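Local coordinates for site-specific recombinase, resolvase family protein (Streptococcus pneumoniae, PDB 3GUV) that probably cuts and rejoins DNA at specific sites, as expected of a serine recombinase of the resolvase family, at residues 93-96 against 97-101; 81-84 against 85-88; 63-66 against 67-71; 136-139 against 140-143. All coordinates share one frame; numbering follows the deposited sequence.

Interaction 1: residues 93-96 against 97-101; sequences DVLS and TLQIM
Thr-97 turns its hydroxyl to the side of its own backbone N (chi1 -57°), which brings OG1 as well as N within bonding range of Asp-93 O one turn earlier. OG1 donates to that carbonyl at 2.8 Å, and Thr-97 N donates to the same Asp-93 O at 3.1 Å. The two donors arrive from opposite faces of the carbonyl plane, so one carbonyl oxygen is gripped twice, once from each face. With the hydroxyl turned inward to the backbone, the threonine methyl CG2 is left to pack against Phe-87 and against Met-66 of helix 60-70.

On another side of the helix, Gln-99 also folds its CG back beside its N (chi1 -77°) and then runs on extended, passing obliquely across Leu-95. The amide carbon CD lies 3.5 Å from Leu-95 CD1, and OE1 comes equally near Leu-95 CG at 3.5 Å; these are van der Waals contacts of the amide with the leucine methyl and methine. Leu-95 and Gln-99 both also touch Ile-126 of helix 124-151.

Ile-100 N closes the next turn on Ser-96 O at 3.0 Å, with a nearly straight N-H...O angle of 169°. Its CG1 skirts that oxygen, Ser-96 O, at 3.3 Å, while Ser-96 OG is occupied by the carbonyl of Ala-92. Leu-98 presents its side chain to Leu-108 of strand 107-110. Different flanks thus meet helix 60-70, helix 124-151 and the sheet, as befits the connecting helix of a beta-alpha-beta crossover between parallel strands 78-81 and 107-110.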
ATOM      1  N   ASP A  93      -8.586  -3.153  -1.558  1.00 28.51           N
ATOM      2  CA  ASP A  93      -9.044  -4.405  -0.957  1.00 29.81           C
ATOM      3  C   ASP A  93      -8.628  -4.678   0.490  1.00 29.13           C
ATOM      4  O   ASP A  93      -9.419  -5.138   1.323  1.00 28.34           O
ATOM      5  CB  ASP A  93      -8.450  -5.547  -1.754  1.00 31.60           C
ATOM      6  CG  ASP A  93      -9.470  -6.323  -2.476  1.00 35.82           C
ATOM      7  OD1 ASP A  93      -9.830  -7.396  -1.917  1.00 40.89           O
ATOM      8  OD2 ASP A  93      -9.894  -5.863  -3.573  1.00 38.40           O
ATOM      9  N   VAL A  94      -7.354  -4.470   0.775  1.00 28.56           N
ATOM     10  CA  VAL A  94      -6.874  -4.728   2.111  1.00 28.23           C
ATOM     11  C   VAL A  94      -7.605  -3.769   3.021  1.00 28.51           C
ATOM     12  O   VAL A  94      -8.028  -4.145   4.108  1.00 28.93           O
ATOM     13  CB  VAL A  94      -5.382  -4.449   2.274  1.00 28.58           C
ATOM     14  CG1 VAL A  94      -5.002  -4.721   3.721  1.00 28.69           C
ATOM     15  CG2 VAL A  94      -4.524  -5.276   1.291  1.00 26.57           C
ATOM     16  N   LEU A  95      -7.769  -2.529   2.565  1.00 28.10           N
ATOM     17  CA  LEU A  95      -8.328  -1.479   3.401  1.00 28.25           C
ATOM     18  C   LEU A  95      -9.800  -1.726   3.698  1.00 28.72           C
ATOM     19  O   LEU A  95     -10.187  -1.651   4.842  1.00 28.52           O
ATOM     20  CB  LEU A  95      -8.154  -0.091   2.751  1.00 27.65           C
ATOM     21  CG  LEU A  95      -8.955   1.035   3.391  1.00 27.28           C
ATOM     22  CD1 LEU A  95      -8.495   1.255   4.813  1.00 26.78           C
ATOM     23  CD2 LEU A  95      -8.846   2.343   2.554  1.00 29.16           C
ATOM     24  N   SER A  96     -10.612  -1.979   2.677  1.00 29.51           N
ATOM     25  CA  SER A  96     -12.042  -2.112   2.907  1.00 31.29           C
ATOM     26  C   SER A  96     -12.317  -3.356   3.754  1.00 32.10           C
ATOM     27  O   SER A  96     -13.107  -3.273   4.711  1.00 32.10           O
ATOM     28  CB  SER A  96     -12.878  -2.071   1.597  1.00 31.40           C
ATOM     29  OG  SER A  96     -12.397  -2.973   0.614  1.00 33.78           O
ATOM     30  N   THR A  97     -11.617  -4.468   3.456  1.00 32.51           N
ATOM     31  CA  THR A  97     -11.741  -5.713   4.251  1.00 32.46           C
ATOM     32  C   THR A  97     -11.367  -5.477   5.704  1.00 31.98           C
ATOM     33  O   THR A  97     -12.089  -5.864   6.601  1.00 32.64           O
ATOM     34  CB  THR A  97     -10.817  -6.856   3.735  1.00 32.79           C
ATOM     35  OG1 THR A  97     -11.102  -7.136   2.365  1.00 32.89           O
ATOM     36  CG2 THR A  97     -11.034  -8.106   4.570  1.00 32.49           C
ATOM     37  N   LEU A  98     -10.230  -4.843   5.936  1.00 31.91           N
ATOM     38  CA  LEU A  98      -9.807  -4.520   7.296  1.00 32.61           C
ATOM     39  C   LEU A  98     -10.808  -3.629   8.029  1.00 32.84           C
ATOM     40  O   LEU A  98     -10.951  -3.743   9.220  1.00 32.71           O
ATOM     41  CB  LEU A  98      -8.429  -3.828   7.313  1.00 32.23           C
ATOM     42  CG  LEU A  98      -7.823  -3.585   8.708  1.00 32.25           C
ATOM     43  CD1 LEU A  98      -7.852  -4.859   9.615  1.00 31.84           C
ATOM     44  CD2 LEU A  98      -6.411  -3.134   8.540  1.00 30.62           C
ATOM     45  N   GLN A  99     -11.448  -2.704   7.316  1.00 34.02           N
ATOM     46  CA  GLN A  99     -12.392  -1.771   7.956  1.00 34.45           C
ATOM     47  C   GLN A  99     -13.667  -2.481   8.384  1.00 34.50           C
ATOM     48  O   GLN A  99     -14.136  -2.255   9.499  1.00 34.68           O
ATOM     49  CB  GLN A  99     -12.718  -0.593   7.046  1.00 34.26           C
ATOM     50  CG  GLN A  99     -11.589   0.448   7.017  1.00 35.69           C
ATOM     51  CD  GLN A  99     -11.771   1.523   5.963  1.00 35.24           C
ATOM     52  OE1 GLN A  99     -12.186   1.261   4.822  1.00 35.63           O
ATOM     53  NE2 GLN A  99     -11.436   2.740   6.333  1.00 37.44           N
ATOM     54  N   ILE A 100     -14.193  -3.350   7.507  1.00 34.68           N
ATOM     55  CA  ILE A 100     -15.363  -4.194   7.815  1.00 34.70           C
ATOM     56  C   ILE A 100     -15.083  -5.129   9.011  1.00 34.77           C
ATOM     57  O   ILE A 100     -15.874  -5.197   9.938  1.00 34.66           O
ATOM     58  CB  ILE A 100     -15.810  -5.026   6.579  1.00 34.70           C
ATOM     59  CG1 ILE A 100     -16.257  -4.101   5.430  1.00 33.21           C
ATOM     60  CG2 ILE A 100     -16.957  -5.995   6.961  1.00 35.24           C
ATOM     61  CD1 ILE A 100     -16.268  -4.769   4.073  1.00 32.63           C
ATOM     62  N   MET A 101     -13.957  -5.838   8.970  1.00 34.25           N
ATOM     63  CA  MET A 101     -13.501  -6.681  10.078  1.00 34.06           C
ATOM     64  C   MET A 101     -13.504  -5.908  11.411  1.00 34.25           C
ATOM     65  O   MET A 101     -14.083  -6.372  12.413  1.00 33.42           O
ATOM     66  CB  MET A 101     -12.066  -7.214   9.835  1.00 32.79           C
ATOM     67  CG  MET A 101     -11.914  -8.449   8.951  1.00 32.66           C
ATOM     68  SD  MET A 101     -10.184  -8.915   8.593  1.00 25.66           S
ATOM     69  CE  MET A 101      -9.419  -9.019  10.172  1.00 26.87           C
TER

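Interaction 2: residues 81-84 against 85-88; sequences VFKL and SRFA
Leu-84, Lys-83 and Arg-86 carry this turn. Lys-83 O accepts from Arg-86 N at 2.8 Å, the donor standing well above the carbonyl plane, and the backbone angles of Leu-84 and Ser-85 between them are those of a type I beta-turn. Leu-84 O then accepts from Ala-88 N at 2.9 Å, nearly in line with the carbonyl bond, and this i-to-i-4 bond adds a further turn of chain after the beta-turn.

The side chains of Lys-83 and Arg-86 run side by side in the same direction. Lys-83 CE is 3.9 Å from Arg-86 CG and also lies over one face of the guanidinium, toward its rim. Bending at chi2 (-64°) folds the arginine back, so that NH1 makes a weak bond to Ser-85 O; its salt-bridge partner is Glu-138 of the second subunit. Leu-84 lies on the buried side, its CD2 3.8 Å from Phe-87 CD2, while Val-81 CG1 meets Phe-87 CD1 at 3.6 Å. A water bridges Phe-82 N and Arg-86 O.

Arg-86 packs on Ser-14, as expected if this loop after the parallel strand 78-81 borders the active-site pocket, as in other serine recombinases.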
ATOM      1  N   VAL A  81      -3.672 -14.502   8.743  1.00 23.90           N
ATOM      2  CA  VAL A  81      -3.218 -14.809   7.375  1.00 22.26           C
ATOM      3  C   VAL A  81      -1.690 -15.015   7.374  1.00 23.18           C
ATOM      4  O   VAL A  81      -0.985 -14.654   8.362  1.00 22.15           O
ATOM      5  CB  VAL A  81      -3.650 -13.712   6.395  1.00 22.35           C
ATOM      6  CG1 VAL A  81      -5.151 -13.540   6.462  1.00 22.50           C
ATOM      7  CG2 VAL A  81      -2.956 -12.375   6.689  1.00 20.81           C
ATOM      8  N   PHE A  82      -1.162 -15.678   6.329  1.00 23.60           N
ATOM      9  CA  PHE A  82       0.287 -15.876   6.232  1.00 24.85           C
ATOM     10  C   PHE A  82       0.984 -14.530   5.951  1.00 25.59           C
ATOM     11  O   PHE A  82       1.900 -14.121   6.666  1.00 26.01           O
ATOM     12  CB  PHE A  82       0.641 -16.925   5.146  1.00 25.72           C
ATOM     13  CG  PHE A  82       2.113 -17.306   5.137  1.00 24.11           C
ATOM     14  CD1 PHE A  82       2.659 -17.997   6.204  1.00 23.08           C
ATOM     15  CD2 PHE A  82       2.935 -16.938   4.084  1.00 26.03           C
ATOM     16  CE1 PHE A  82       3.975 -18.354   6.225  1.00 24.62           C
ATOM     17  CE2 PHE A  82       4.290 -17.279   4.089  1.00 27.48           C
ATOM     18  CZ  PHE A  82       4.807 -18.002   5.159  1.00 27.98           C
ATOM     19  N   LYS A  83       0.481 -13.824   4.954  1.00 27.28           N
ATOM     20  CA  LYS A  83       0.886 -12.450   4.632  1.00 28.94           C
ATOM     21  C   LYS A  83      -0.231 -11.763   3.824  1.00 29.77           C
ATOM     22  O   LYS A  83      -1.158 -12.440   3.342  1.00 30.12           O
ATOM     23  CB  LYS A  83       2.203 -12.487   3.863  1.00 29.80           C
ATOM     24  CG  LYS A  83       2.127 -13.302   2.640  1.00 32.01           C
ATOM     25  CD  LYS A  83       3.495 -13.568   2.050  1.00 36.03           C
ATOM     26  CE  LYS A  83       3.294 -14.560   0.899  1.00 38.70           C
ATOM     27  NZ  LYS A  83       4.481 -14.699   0.006  1.00 42.63           N
ATOM     28  N   LEU A  84      -0.170 -10.442   3.690  1.00 30.67           N
ATOM     29  CA  LEU A  84      -1.226  -9.661   3.002  1.00 32.01           C
ATOM     30  C   LEU A  84      -1.543 -10.107   1.574  1.00 33.65           C
ATOM     31  O   LEU A  84      -2.713 -10.122   1.160  1.00 33.22           O
ATOM     32  CB  LEU A  84      -0.889  -8.152   2.950  1.00 31.65           C
ATOM     33  CG  LEU A  84      -1.124  -7.313   4.193  1.00 31.39           C
ATOM     34  CD1 LEU A  84      -0.829  -5.783   3.954  1.00 27.76           C
ATOM     35  CD2 LEU A  84      -2.571  -7.521   4.669  1.00 30.01           C
ATOM     36  N   SER A  85      -0.507 -10.423   0.801  1.00 35.68           N
ATOM     37  CA  SER A  85      -0.713 -10.968  -0.532  1.00 37.22           C
ATOM     38  C   SER A  85      -1.362 -12.362  -0.521  1.00 38.76           C
ATOM     39  O   SER A  85      -1.529 -12.953  -1.573  1.00 39.49           O
ATOM     40  CB  SER A  85       0.612 -11.068  -1.254  1.00 36.85           C
ATOM     41  OG  SER A  85       1.482 -11.889  -0.507  1.00 39.85           O
ATOM     42  N   ARG A  86      -1.658 -12.912   0.654  1.00 39.76           N
ATOM     43  CA  ARG A  86      -2.395 -14.176   0.744  1.00 40.35           C
ATOM     44  C   ARG A  86      -3.659 -13.885   1.536  1.00 40.80           C
ATOM     45  O   ARG A  86      -4.034 -14.621   2.474  1.00 39.99           O
ATOM     46  CB  ARG A  86      -1.538 -15.262   1.387  1.00 40.43           C
ATOM     47  CG  ARG A  86      -0.416 -15.757   0.494  1.00 40.54           C
ATOM     48  CD  ARG A  86      -0.999 -16.431  -0.743  1.00 42.08           C
ATOM     49  NE  ARG A  86       0.025 -17.057  -1.554  1.00 42.74           N
ATOM     50  CZ  ARG A  86       0.874 -16.402  -2.342  1.00 44.84           C
ATOM     51  NH1 ARG A  86       0.870 -15.077  -2.417  1.00 45.91           N
ATOM     52  NH2 ARG A  86       1.759 -17.077  -3.045  1.00 46.35           N
ATOM     53  N   PHE A  87      -4.313 -12.795   1.097  1.00 40.95           N
ATOM     54  CA  PHE A  87      -5.432 -12.204   1.791  1.00 40.66           C
ATOM     55  C   PHE A  87      -6.169 -11.211   0.894  1.00 39.90           C
ATOM     56  O   PHE A  87      -7.374 -11.287   0.775  1.00 39.98           O
ATOM     57  CB  PHE A  87      -4.933 -11.550   3.081  1.00 40.44           C
ATOM     58  CG  PHE A  87      -5.968 -10.745   3.793  1.00 41.93           C
ATOM     59  CD1 PHE A  87      -7.073 -11.359   4.366  1.00 43.91           C
ATOM     60  CD2 PHE A  87      -5.830  -9.384   3.914  1.00 44.79           C
ATOM     61  CE1 PHE A  87      -8.033 -10.630   5.040  1.00 44.59           C
ATOM     62  CE2 PHE A  87      -6.797  -8.633   4.573  1.00 46.60           C
ATOM     63  CZ  PHE A  87      -7.908  -9.269   5.146  1.00 45.46           C
ATOM     64  N   ALA A  88      -5.452 -10.262   0.289  1.00 39.56           N
ATOM     65  CA  ALA A  88      -6.072  -9.203  -0.536  1.00 38.14           C
ATOM     66  C   ALA A  88      -5.411  -9.123  -1.907  1.00 36.80           C
ATOM     67  O   ALA A  88      -4.320  -9.650  -2.119  1.00 37.27           O
ATOM     68  CB  ALA A  88      -5.981  -7.863   0.178  1.00 38.48           C
TER
HETATM   69  O   HOH W   1      -2.916 -16.721   4.203  1.00 22.06           O

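Interaction 3: residues 63-66 against 67-71; sequences NRMM and EDIKS
Met-66 O is shared by two backbone donors from the following turn: Lys-70 N at 3.0 Å and, more weakly, Ile-69 N at 3.2 Å. Ile-69 N makes its better bond to Met-65 O, so the hydrogen is divided between i-4 and i-3 carbonyls, a three-centre pattern in the last turns of helix 60-70. This helix lies on the sheet of the resolvase-type alpha/beta domain, with Met-65 directed at Tyr-8, Tyr-10 and Tyr-46 of strands 6-12 and 41-48.

Met-66 and Ile-69 point the same way and lie alongside each other, SD of Met-66 being 4.0 Å from CD1 of Ile-69. The methionine reaches there by bending at chi2 (-60°) and again at chi3.

Arg-64 meets Asp-68 through its aliphatic part: CG is 3.6 Å from Asp-68 OD2, and the guanidinium and carboxylate planes stand 80° apart. The charged atoms stay apart, Arg-64 NE lying 5.0 Å from Asp-68 OD2, and each has another partner: OD2 bonds to the hydroxyl of Tyr-46, and the guanidinium is engaged by Gln-61. On the exposed side, Glu-67 OE1 accepts a weak salt-bridge bond from Lys-70 NZ at 3.2 Å. Ser-71 OG donates to Asp-68 O at 3.0 Å from above the carbonyl plane.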
ATOM      1  N   ASN A  63     -15.352 -15.262   1.652  1.00 30.06           N
ATOM      2  CA  ASN A  63     -16.667 -14.637   1.799  1.00 30.99           C
ATOM      3  C   ASN A  63     -17.476 -15.371   2.887  1.00 30.67           C
ATOM      4  O   ASN A  63     -18.085 -14.721   3.714  1.00 30.19           O
ATOM      5  CB  ASN A  63     -17.431 -14.581   0.473  1.00 31.39           C
ATOM      6  CG  ASN A  63     -16.748 -13.691  -0.571  1.00 33.90           C
ATOM      7  OD1 ASN A  63     -16.082 -12.708  -0.245  1.00 37.79           O
ATOM      8  ND2 ASN A  63     -16.908 -14.052  -1.839  1.00 36.74           N
ATOM      9  N   ARG A  64     -17.462 -16.703   2.914  1.00 30.90           N
ATOM     10  CA  ARG A  64     -18.073 -17.405   4.042  1.00 31.68           C
ATOM     11  C   ARG A  64     -17.498 -16.889   5.378  1.00 31.07           C
ATOM     12  O   ARG A  64     -18.261 -16.638   6.306  1.00 31.12           O
ATOM     13  CB  ARG A  64     -17.951 -18.940   3.984  1.00 32.49           C
ATOM     14  CG  ARG A  64     -18.366 -19.539   5.401  1.00 37.20           C
ATOM     15  CD  ARG A  64     -18.722 -21.011   5.528  1.00 42.80           C
ATOM     16  NE  ARG A  64     -17.785 -21.900   4.837  1.00 46.88           N
ATOM     17  CZ  ARG A  64     -17.468 -23.128   5.233  1.00 50.25           C
ATOM     18  NH1 ARG A  64     -16.636 -23.858   4.495  1.00 51.57           N
ATOM     19  NH2 ARG A  64     -17.983 -23.648   6.347  1.00 51.21           N
ATOM     20  N   MET A  65     -16.165 -16.722   5.470  1.00 30.12           N
ATOM     21  CA  MET A  65     -15.525 -16.260   6.714  1.00 29.27           C
ATOM     22  C   MET A  65     -16.086 -14.899   7.145  1.00 28.68           C
ATOM     23  O   MET A  65     -16.468 -14.722   8.302  1.00 27.97           O
ATOM     24  CB  MET A  65     -13.992 -16.215   6.576  1.00 28.42           C
ATOM     25  CG  MET A  65     -13.192 -15.955   7.884  1.00 26.52           C
ATOM     26  SD  MET A  65     -11.365 -15.920   7.767  1.00 13.36           S
ATOM     27  CE  MET A  65     -11.147 -14.402   6.789  1.00 19.76           C
ATOM     28  N   MET A  66     -16.148 -13.958   6.214  1.00 28.70           N
ATOM     29  CA  MET A  66     -16.665 -12.625   6.510  1.00 29.08           C
ATOM     30  C   MET A  66     -18.144 -12.614   6.993  1.00 30.00           C
ATOM     31  O   MET A  66     -18.463 -11.850   7.875  1.00 29.33           O
ATOM     32  CB  MET A  66     -16.438 -11.646   5.326  1.00 29.09           C
ATOM     33  CG  MET A  66     -14.969 -11.326   4.974  1.00 26.73           C
ATOM     34  SD  MET A  66     -13.982 -10.562   6.270  1.00 25.32           S
ATOM     35  CE  MET A  66     -14.585  -8.906   6.096  1.00 30.32           C
ATOM     36  N   GLU A  67     -19.014 -13.465   6.455  1.00 31.53           N
ATOM     37  CA  GLU A  67     -20.374 -13.630   7.025  1.00 33.71           C
ATOM     38  C   GLU A  67     -20.358 -14.191   8.470  1.00 33.51           C
ATOM     39  O   GLU A  67     -21.152 -13.787   9.350  1.00 33.35           O
ATOM     40  CB  GLU A  67     -21.254 -14.538   6.125  1.00 34.65           C
ATOM     41  CG  GLU A  67     -21.362 -14.118   4.597  1.00 39.23           C
ATOM     42  CD  GLU A  67     -21.129 -12.604   4.306  1.00 45.49           C
ATOM     43  OE1 GLU A  67     -21.899 -11.744   4.833  1.00 47.63           O
ATOM     44  OE2 GLU A  67     -20.186 -12.281   3.518  1.00 48.53           O
ATOM     45  N   ASP A  68     -19.457 -15.133   8.723  1.00 33.26           N
ATOM     46  CA  ASP A  68     -19.322 -15.701  10.063  1.00 33.04           C
ATOM     47  C   ASP A  68     -18.813 -14.622  11.059  1.00 32.80           C
ATOM     48  O   ASP A  68     -19.119 -14.653  12.239  1.00 30.94           O
ATOM     49  CB  ASP A  68     -18.416 -16.949  10.008  1.00 33.57           C
ATOM     50  CG  ASP A  68     -19.074 -18.151   9.261  1.00 35.37           C
ATOM     51  OD1 ASP A  68     -20.318 -18.162   9.045  1.00 37.50           O
ATOM     52  OD2 ASP A  68     -18.349 -19.123   8.927  1.00 34.33           O
ATOM     53  N   ILE A  69     -18.046 -13.649  10.543  1.00 33.27           N
ATOM     54  CA  ILE A  69     -17.478 -12.563  11.358  1.00 33.19           C
ATOM     55  C   ILE A  69     -18.593 -11.562  11.687  1.00 34.73           C
ATOM     56  O   ILE A  69     -18.752 -11.138  12.850  1.00 33.99           O
ATOM     57  CB  ILE A  69     -16.267 -11.836  10.626  1.00 32.93           C
ATOM     58  CG1 ILE A  69     -14.975 -12.695  10.721  1.00 31.29           C
ATOM     59  CG2 ILE A  69     -16.064 -10.430  11.194  1.00 30.32           C
ATOM     60  CD1 ILE A  69     -13.773 -12.192   9.887  1.00 26.76           C
ATOM     61  N   LYS A  70     -19.361 -11.223  10.648  1.00 35.84           N
ATOM     62  CA  LYS A  70     -20.451 -10.280  10.754  1.00 37.51           C
ATOM     63  C   LYS A  70     -21.467 -10.813  11.787  1.00 37.68           C
ATOM     64  O   LYS A  70     -21.928 -10.063  12.653  1.00 37.58           O
ATOM     65  CB  LYS A  70     -21.103 -10.015   9.372  1.00 38.00           C
ATOM     66  CG  LYS A  70     -20.123  -9.488   8.278  1.00 40.07           C
ATOM     67  CD  LYS A  70     -20.668  -8.322   7.432  1.00 43.60           C
ATOM     68  CE  LYS A  70     -21.566  -8.779   6.264  1.00 45.21           C
ATOM     69  NZ  LYS A  70     -20.894  -8.661   4.930  1.00 47.20           N
ATOM     70  N   SER A  71     -21.738 -12.117  11.719  1.00 38.26           N
ATOM     71  CA  SER A  71     -22.689 -12.781  12.604  1.00 38.26           C
ATOM     72  C   SER A  71     -22.230 -12.967  14.058  1.00 38.87           C
ATOM     73  O   SER A  71     -23.049 -13.276  14.916  1.00 39.47           O
ATOM     74  CB  SER A  71     -23.038 -14.153  12.049  1.00 38.48           C
ATOM     75  OG  SER A  71     -22.109 -15.124  12.519  1.00 38.16           O
TER

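Interaction 4: residues 136-139 against 140-143; sequences EREN and IRIQ
Arg-141 N bonds to Arg-137 O at 3.0 Å with an N-H...O angle of 168°. Ile-142 N bonds to Glu-138 O at 3.0 Å, and Ile-140 and Gln-143 are bonded likewise to Glu-136 and Asn-139, giving four consecutive i-to-i-4 backbone bonds.

Among the charged groups the geometry is looser. Glu-138 OE2 and Arg-141 NH2 are 4.6 Å apart, beyond salt-bridge range, and their planes are inclined at 54°. The carboxylate is held instead by the second subunit, where Arg-86 bonds to OE1 and Ser-14 weakly to OE2. Asn-139 ND2 likewise donates to the carbonyl of Arg-89 on the second subunit. These polar links of Glu-138 and Asn-139 across subunits suit the long helix 124-151, which in serine recombinases is the principal dimer-forming helix leading toward the DNA-binding part. Glu-136, on the other hand, turns back within its own chain: OE1 and OE2 accept from the backbone N atoms of Ala-92 and Ala-91, at the start of helix 91-103.

Arg-141, bent at chi3 (-70°), doubles back along the helix. Its guanidinium lies with one face over the 137-138 peptide, Arg-137 C sitting over its centre. NH2 touches Glu-138 CB at 3.6 Å and NH1 touches Arg-137 CB at 3.9 Å, so contact is with the base of these side chains. Farther along, Gln-143 CG rests 3.2 Å from Asn-139 O, and Ile-142 CG1 lies 3.4 Å from Glu-138 O, its side chain meeting Ile-56 of the second subunit.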
ATOM      1  N   GLU A 136      -3.614   4.000  -6.239  1.00 32.04           N
ATOM      2  CA  GLU A 136      -4.185   3.032  -7.195  1.00 32.97           C
ATOM      3  C   GLU A 136      -5.378   3.616  -7.945  1.00 33.60           C
ATOM      4  O   GLU A 136      -5.525   3.382  -9.148  1.00 32.43           O
ATOM      5  CB  GLU A 136      -4.687   1.761  -6.490  1.00 34.04           C
ATOM      6  CG  GLU A 136      -3.662   1.037  -5.587  1.00 36.58           C
ATOM      7  CD  GLU A 136      -4.261  -0.149  -4.797  1.00 41.17           C
ATOM      8  OE1 GLU A 136      -5.475  -0.090  -4.383  1.00 41.17           O
ATOM      9  OE2 GLU A 136      -3.487  -1.135  -4.573  1.00 41.63           O
ATOM     10  N   ARG A 137      -6.259   4.310  -7.213  1.00 34.25           N
ATOM     11  CA  ARG A 137      -7.442   4.940  -7.817  1.00 35.87           C
ATOM     12  C   ARG A 137      -7.023   5.945  -8.885  1.00 35.06           C
ATOM     13  O   ARG A 137      -7.560   5.933  -9.968  1.00 34.91           O
ATOM     14  CB  ARG A 137      -8.312   5.659  -6.781  1.00 36.60           C
ATOM     15  CG  ARG A 137      -9.149   4.728  -5.889  1.00 41.29           C
ATOM     16  CD  ARG A 137     -10.256   5.509  -5.135  1.00 46.25           C
ATOM     17  NE  ARG A 137      -9.766   6.040  -3.868  1.00 50.33           N
ATOM     18  CZ  ARG A 137      -9.620   5.315  -2.759  1.00 53.95           C
ATOM     19  NH1 ARG A 137      -9.934   4.013  -2.744  1.00 55.42           N
ATOM     20  NH2 ARG A 137      -9.155   5.892  -1.654  1.00 54.62           N
ATOM     21  N   GLU A 138      -6.041   6.778  -8.566  1.00 34.91           N
ATOM     22  CA  GLU A 138      -5.558   7.772  -9.491  1.00 36.03           C
ATOM     23  C   GLU A 138      -4.852   7.177 -10.710  1.00 35.80           C
ATOM     24  O   GLU A 138      -5.029   7.660 -11.808  1.00 35.84           O
ATOM     25  CB  GLU A 138      -4.611   8.731  -8.809  1.00 36.45           C
ATOM     26  CG  GLU A 138      -4.441   9.949  -9.623  1.00 40.85           C
ATOM     27  CD  GLU A 138      -3.794  11.056  -8.880  1.00 45.81           C
ATOM     28  OE1 GLU A 138      -3.127  10.794  -7.844  1.00 49.37           O
ATOM     29  OE2 GLU A 138      -3.954  12.197  -9.347  1.00 47.98           O
ATOM     30  N   ASN A 139      -4.062   6.128 -10.526  1.00 35.21           N
ATOM     31  CA  ASN A 139      -3.605   5.353 -11.660  1.00 35.24           C
ATOM     32  C   ASN A 139      -4.731   4.872 -12.579  1.00 35.03           C
ATOM     33  O   ASN A 139      -4.571   4.892 -13.793  1.00 35.68           O
ATOM     34  CB  ASN A 139      -2.735   4.186 -11.207  1.00 35.27           C
ATOM     35  CG  ASN A 139      -1.375   4.647 -10.754  1.00 36.28           C
ATOM     36  OD1 ASN A 139      -0.951   5.754 -11.079  1.00 38.31           O
ATOM     37  ND2 ASN A 139      -0.691   3.820  -9.995  1.00 36.62           N
ATOM     38  N   ILE A 140      -5.851   4.457 -12.014  1.00 35.44           N
ATOM     39  CA  ILE A 140      -7.016   4.000 -12.806  1.00 35.84           C
ATOM     40  C   ILE A 140      -7.650   5.165 -13.596  1.00 36.08           C
ATOM     41  O   ILE A 140      -7.934   5.022 -14.794  1.00 35.43           O
ATOM     42  CB  ILE A 140      -8.085   3.255 -11.917  1.00 35.81           C
ATOM     43  CG1 ILE A 140      -7.617   1.821 -11.559  1.00 36.64           C
ATOM     44  CG2 ILE A 140      -9.464   3.214 -12.602  1.00 35.33           C
ATOM     45  CD1 ILE A 140      -7.674   0.818 -12.711  1.00 38.24           C
ATOM     46  N   ARG A 141      -7.881   6.297 -12.927  1.00 36.59           N
ATOM     47  CA  ARG A 141      -8.345   7.540 -13.609  1.00 37.29           C
ATOM     48  C   ARG A 141      -7.422   7.958 -14.797  1.00 36.74           C
ATOM     49  O   ARG A 141      -7.901   8.321 -15.871  1.00 35.41           O
ATOM     50  CB  ARG A 141      -8.499   8.707 -12.594  1.00 37.64           C
ATOM     51  CG  ARG A 141      -9.587   8.434 -11.502  1.00 41.55           C
ATOM     52  CD  ARG A 141      -9.977   9.651 -10.652  1.00 45.46           C
ATOM     53  NE  ARG A 141      -8.895  10.057  -9.746  1.00 50.72           N
ATOM     54  CZ  ARG A 141      -8.818   9.802  -8.430  1.00 51.79           C
ATOM     55  NH1 ARG A 141      -9.773   9.143  -7.780  1.00 52.22           N
ATOM     56  NH2 ARG A 141      -7.759  10.229  -7.747  1.00 52.29           N
ATOM     57  N   ILE A 142      -6.110   7.907 -14.587  1.00 36.04           N
ATOM     58  CA  ILE A 142      -5.142   8.263 -15.634  1.00 36.47           C
ATOM     59  C   ILE A 142      -5.234   7.295 -16.824  1.00 36.78           C
ATOM     60  O   ILE A 142      -5.243   7.736 -17.989  1.00 36.67           O
ATOM     61  CB  ILE A 142      -3.684   8.321 -15.077  1.00 36.32           C
ATOM     62  CG1 ILE A 142      -3.517   9.539 -14.164  1.00 35.99           C
ATOM     63  CG2 ILE A 142      -2.654   8.320 -16.198  1.00 36.31           C
ATOM     64  CD1 ILE A 142      -2.175   9.585 -13.459  1.00 37.34           C
ATOM     65  N   GLN A 143      -5.347   5.994 -16.539  1.00 36.25           N
ATOM     66  CA  GLN A 143      -5.536   5.004 -17.612  1.00 36.57           C
ATOM     67  C   GLN A 143      -6.863   5.234 -18.359  1.00 35.20           C
ATOM     68  O   GLN A 143      -6.904   5.155 -19.579  1.00 34.11           O
ATOM     69  CB  GLN A 143      -5.487   3.572 -17.072  1.00 36.85           C
ATOM     70  CG  GLN A 143      -4.132   3.177 -16.494  1.00 41.15           C
ATOM     71  CD  GLN A 143      -4.178   1.904 -15.628  1.00 46.19           C
ATOM     72  OE1 GLN A 143      -5.184   1.178 -15.616  1.00 50.72           O
ATOM     73  NE2 GLN A 143      -3.082   1.636 -14.898  1.00 48.39           N
TER

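How the interactions relate
Interaction 2, a loop near the centre of the chain, is buried; interactions 1 and 3 are partly buried, and interaction 4 lies at the surface. Residues 81-88 and 93-101 lie in series, four residues between them, and touch, Val-94 CG1 being 3.8 Å from Leu-84 CD2. Helix 91-103 of interaction 1 meets interaction 3 through apolar side chains, though the latter touches no other subunit. Interactions 2 and 4 both reach the second subunit, as does interaction 1 through Val-94. Interaction 2 joins an apolar cluster to a Lys-83/Arg-86 pair whose arginine is bound by Glu-138 of the second subunit; charged and amide side chains with partners on that subunit dominate interaction 4.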